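Putative carbohydrate metabolism domain-containing protein (PDB 3S30) is of unproven function but is probably a glycoside hydrolase or carbohydrate-binding protein with a galactose-binding-like beta fold and a bound sodium ion. Local coordinates at residues Asn247-Phe252 and Asn269-Glu274. Residues are numbered along the deposited sequence; the frame is centred on the assembly and turned at random.
Sequences NIYALF and NNYEHE
Tyr-271 sets one edge of its ring onto a face of Tyr-249 in an edge-to-face (T-shaped) pair, centroids 5.0 Å apart and planes at 66°. Its CE1 does the touching: it sits over the centre of the Tyr-249 ring, 3.6 Å from CD2 of Tyr-249. With chi1 at 67° the Tyr-249 ring is swung in over its own backbone, and its second torsion then turns the face. Nearer the turn, CD2 of Leu-251 reaches CD1 at the edge of the Tyr-271 ring at 4.4 Å, an apolar branch suited to an aromatic C-H. The hydroxyl oxygen of Tyr-271 lies close to the side-chain amide of Asn-247, whose plane stands 79° from the ring. Tyr-271 is third in a type I' turn, Asn-269 to Glu-272, in the loop before strand 276-281; left-handed backbone angles there suit Asn-270 better than a tyrosine. A hydrogen bond from Glu-272 N to Asn-269 O (2.9 Å) closes the turn, and Tyr-303 OH hydrogen-bonds the carbonyl oxygen of Tyr-271. An alanine in place of Tyr-249 would probably leave the Tyr-271 ring without its aromatic partner and freer to shift. Shape and weak electrostatics, a slightly positive C-H edge against a pi face, thus hold a partly exposed tyrosine to a buried one.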
ATOM      1  N   ASN A 247      -7.234   5.208   0.953  1.00 48.63           N
ATOM      2  CA  ASN A 247      -6.126   5.944   1.554  1.00 49.67           C
ATOM      3  C   ASN A 247      -4.901   5.906   0.656  1.00 48.53           C
ATOM      4  O   ASN A 247      -4.665   4.938  -0.045  1.00 47.13           O
ATOM      5  CB  ASN A 247      -5.803   5.426   2.971  1.00 49.03           C
ATOM      6  CG  ASN A 247      -5.077   6.473   3.836  1.00 50.05           C
ATOM      7  OD1 ASN A 247      -4.767   7.567   3.375  1.00 49.23           O
ATOM      8  ND2 ASN A 247      -4.789   6.123   5.079  1.00 43.20           N
ATOM      9  N   ILE A 248      -4.160   7.005   0.656  1.00 51.06           N
ATOM     10  CA  ILE A 248      -2.849   7.087   0.032  1.00 50.58           C
ATOM     11  C   ILE A 248      -1.969   7.876   0.995  1.00 51.56           C
ATOM     12  O   ILE A 248      -2.352   8.964   1.453  1.00 52.87           O
ATOM     13  CB  ILE A 248      -2.894   7.820  -1.338  1.00 51.85           C
ATOM     14  CG1 ILE A 248      -3.714   7.027  -2.362  1.00 51.10           C
ATOM     15  CG2 ILE A 248      -1.470   8.068  -1.898  1.00 49.63           C
ATOM     16  CD1 ILE A 248      -3.743   7.700  -3.771  1.00 46.98           C
ATOM     17  N   TYR A 249      -0.805   7.320   1.315  1.00 50.95           N
ATOM     18  CA  TYR A 249       0.205   8.047   2.079  1.00 50.53           C
ATOM     19  C   TYR A 249       1.621   7.493   1.863  1.00 50.84           C
ATOM     20  O   TYR A 249       1.823   6.443   1.242  1.00 47.48           O
ATOM     21  CB  TYR A 249      -0.144   8.057   3.571  1.00 50.80           C
ATOM     22  CG  TYR A 249      -0.091   6.713   4.264  1.00 50.43           C
ATOM     23  CD1 TYR A 249      -1.189   5.863   4.254  1.00 54.24           C
ATOM     24  CD2 TYR A 249       1.041   6.308   4.968  1.00 52.59           C
ATOM     25  CE1 TYR A 249      -1.162   4.647   4.900  1.00 51.07           C
ATOM     26  CE2 TYR A 249       1.081   5.078   5.610  1.00 52.05           C
ATOM     27  CZ  TYR A 249      -0.027   4.248   5.564  1.00 53.68           C
ATOM     28  OH  TYR A 249      -0.018   3.025   6.202  1.00 60.00           O
ATOM     29  N   ALA A 250       2.601   8.228   2.380  1.00 52.31           N
ATOM     30  CA  ALA A 250       3.995   7.828   2.287  1.00 51.81           C
ATOM     31  C   ALA A 250       4.700   8.204   3.571  1.00 54.59           C
ATOM     32  O   ALA A 250       4.351   9.198   4.214  1.00 55.95           O
ATOM     33  CB  ALA A 250       4.672   8.487   1.089  1.00 49.79           C
ATOM     34  N   LEU A 251       5.701   7.405   3.925  1.00 55.83           N
ATOM     35  CA  LEU A 251       6.429   7.565   5.169  1.00 56.76           C
ATOM     36  C   LEU A 251       7.914   7.741   4.868  1.00 57.76           C
ATOM     37  O   LEU A 251       8.433   7.166   3.910  1.00 55.88           O
ATOM     38  CB  LEU A 251       6.228   6.320   6.039  1.00 57.19           C
ATOM     39  CG  LEU A 251       4.783   5.909   6.344  1.00 55.61           C
ATOM     40  CD1 LEU A 251       4.737   4.506   6.929  1.00 52.35           C
ATOM     41  CD2 LEU A 251       4.128   6.898   7.288  1.00 59.38           C
ATOM     42  N   PHE A 252       8.581   8.545   5.692  1.00 59.55           N
ATOM     43  CA  PHE A 252      10.033   8.674   5.672  1.00 60.84           C
ATOM     44  C   PHE A 252      10.493   8.662   7.118  1.00 62.65           C
ATOM     45  O   PHE A 252      10.084   9.521   7.913  1.00 64.27           O
ATOM     46  CB  PHE A 252      10.439   9.987   4.994  1.00 62.43           C
ATOM     47  CG  PHE A 252      11.921  10.174   4.859  1.00 62.79           C
ATOM     48  CD1 PHE A 252      12.696   9.244   4.170  1.00 62.64           C
ATOM     49  CD2 PHE A 252      12.548  11.292   5.406  1.00 64.27           C
ATOM     50  CE1 PHE A 252      14.073   9.418   4.040  1.00 59.70           C
ATOM     51  CE2 PHE A 252      13.921  11.478   5.280  1.00 61.99           C
ATOM     52  CZ  PHE A 252      14.684  10.538   4.599  1.00 64.95           C
ATOM     53  N   ASN A 269      -2.523   5.611  14.312  1.00 70.15           N
ATOM     54  CA  ASN A 269      -1.964   6.467  15.342  1.00 72.00           C
ATOM     55  C   ASN A 269      -1.579   7.850  14.843  1.00 70.70           C
ATOM     56  O   ASN A 269      -0.530   8.375  15.207  1.00 69.78           O
ATOM     57  CB  ASN A 269      -0.743   5.774  15.946  1.00 74.34           C
ATOM     58  CG  ASN A 269      -1.075   5.025  17.190  1.00 77.72           C
ATOM     59  OD1 ASN A 269      -0.949   3.800  17.245  1.00 88.97           O
ATOM     60  ND2 ASN A 269      -1.529   5.750  18.199  1.00 74.93           N
ATOM     61  N   ASN A 270      -2.435   8.435  14.009  1.00 70.80           N
ATOM     62  CA  ASN A 270      -2.204   9.770  13.456  1.00 71.18           C
ATOM     63  C   ASN A 270      -0.845   9.896  12.727  1.00 68.10           C
ATOM     64  O   ASN A 270      -0.307  10.987  12.600  1.00 68.88           O
ATOM     65  CB  ASN A 270      -2.338  10.816  14.588  1.00 74.58           C
ATOM     66  CG  ASN A 270      -2.498  12.248  14.071  1.00 78.69           C
ATOM     67  OD1 ASN A 270      -3.425  12.554  13.324  1.00 80.20           O
ATOM     68  ND2 ASN A 270      -1.587  13.126  14.474  1.00 78.04           N
ATOM     69  N   TYR A 271      -0.298   8.777  12.249  1.00 65.94           N
ATOM     70  CA  TYR A 271       1.041   8.746  11.621  1.00 65.37           C
ATOM     71  C   TYR A 271       2.180   9.164  12.586  1.00 67.54           C
ATOM     72  O   TYR A 271       3.202   9.705  12.156  1.00 65.02           O
ATOM     73  CB  TYR A 271       1.036   9.558  10.295  1.00 65.06           C
ATOM     74  CG  TYR A 271      -0.099   9.113   9.386  1.00 60.69           C
ATOM     75  CD1 TYR A 271       0.074   8.061   8.496  1.00 54.10           C
ATOM     76  CD2 TYR A 271      -1.363   9.695   9.474  1.00 57.34           C
ATOM     77  CE1 TYR A 271      -0.971   7.617   7.692  1.00 51.01           C
ATOM     78  CE2 TYR A 271      -2.418   9.254   8.685  1.00 56.69           C
ATOM     79  CZ  TYR A 271      -2.214   8.210   7.794  1.00 56.36           C
ATOM     80  OH  TYR A 271      -3.252   7.767   7.006  1.00 51.50           O
ATOM     81  N   GLU A 272       1.983   8.888  13.886  1.00 70.66           N
ATOM     82  CA  GLU A 272       2.965   9.196  14.945  1.00 73.86           C
ATOM     83  C   GLU A 272       3.820   7.981  15.307  1.00 74.48           C
ATOM     84  O   GLU A 272       3.308   6.866  15.472  1.00 74.75           O
ATOM     85  CB  GLU A 272       2.290   9.683  16.238  1.00 75.20           C
ATOM     86  CG  GLU A 272       1.494  10.973  16.120  1.00 77.59           C
ATOM     87  CD  GLU A 272       2.344  12.196  15.811  1.00 77.19           C
ATOM     88  OE1 GLU A 272       3.582  12.129  15.953  1.00 76.24           O
ATOM     89  OE2 GLU A 272       1.760  13.228  15.414  1.00 73.48           O
ATOM     90  N   HIS A 273       5.121   8.221  15.445  1.00 74.86           N
ATOM     91  CA  HIS A 273       6.084   7.205  15.874  1.00 74.43           C
ATOM     92  C   HIS A 273       7.371   7.937  16.207  1.00 76.50           C
ATOM     93  O   HIS A 273       7.657   8.977  15.630  1.00 78.67           O
ATOM     94  CB  HIS A 273       6.335   6.161  14.772  1.00 70.51           C
ATOM     95  CG  HIS A 273       6.879   4.865  15.284  1.00 65.88           C
ATOM     96  ND1 HIS A 273       8.216   4.680  15.573  1.00 69.10           N
ATOM     97  CD2 HIS A 273       6.267   3.696  15.580  1.00 64.30           C
ATOM     98  CE1 HIS A 273       8.402   3.451  16.024  1.00 68.17           C
ATOM     99  NE2 HIS A 273       7.234   2.834  16.038  1.00 66.75           N
ATOM    100  N   GLU A 274       8.150   7.408  17.137  1.00 79.74           N
ATOM    101  CA  GLU A 274       9.361   8.105  17.593  1.00 81.68           C
ATOM    102  C   GLU A 274      10.456   8.138  16.507  1.00 79.05           C
ATOM    103  O   GLU A 274      11.332   8.992  16.536  1.00 78.23           O
ATOM    104  CB  GLU A 274       9.868   7.473  18.894  1.00 84.99           C
ATOM    105  CG  GLU A 274      10.626   8.432  19.826  1.00 91.46           C
ATOM    106  CD  GLU A 274      10.554   8.025  21.304  1.00 99.61           C
ATOM    107  OE1 GLU A 274       9.940   6.978  21.619  1.00 94.25           O
ATOM    108  OE2 GLU A 274      11.109   8.766  22.156  1.00103.80           O
TER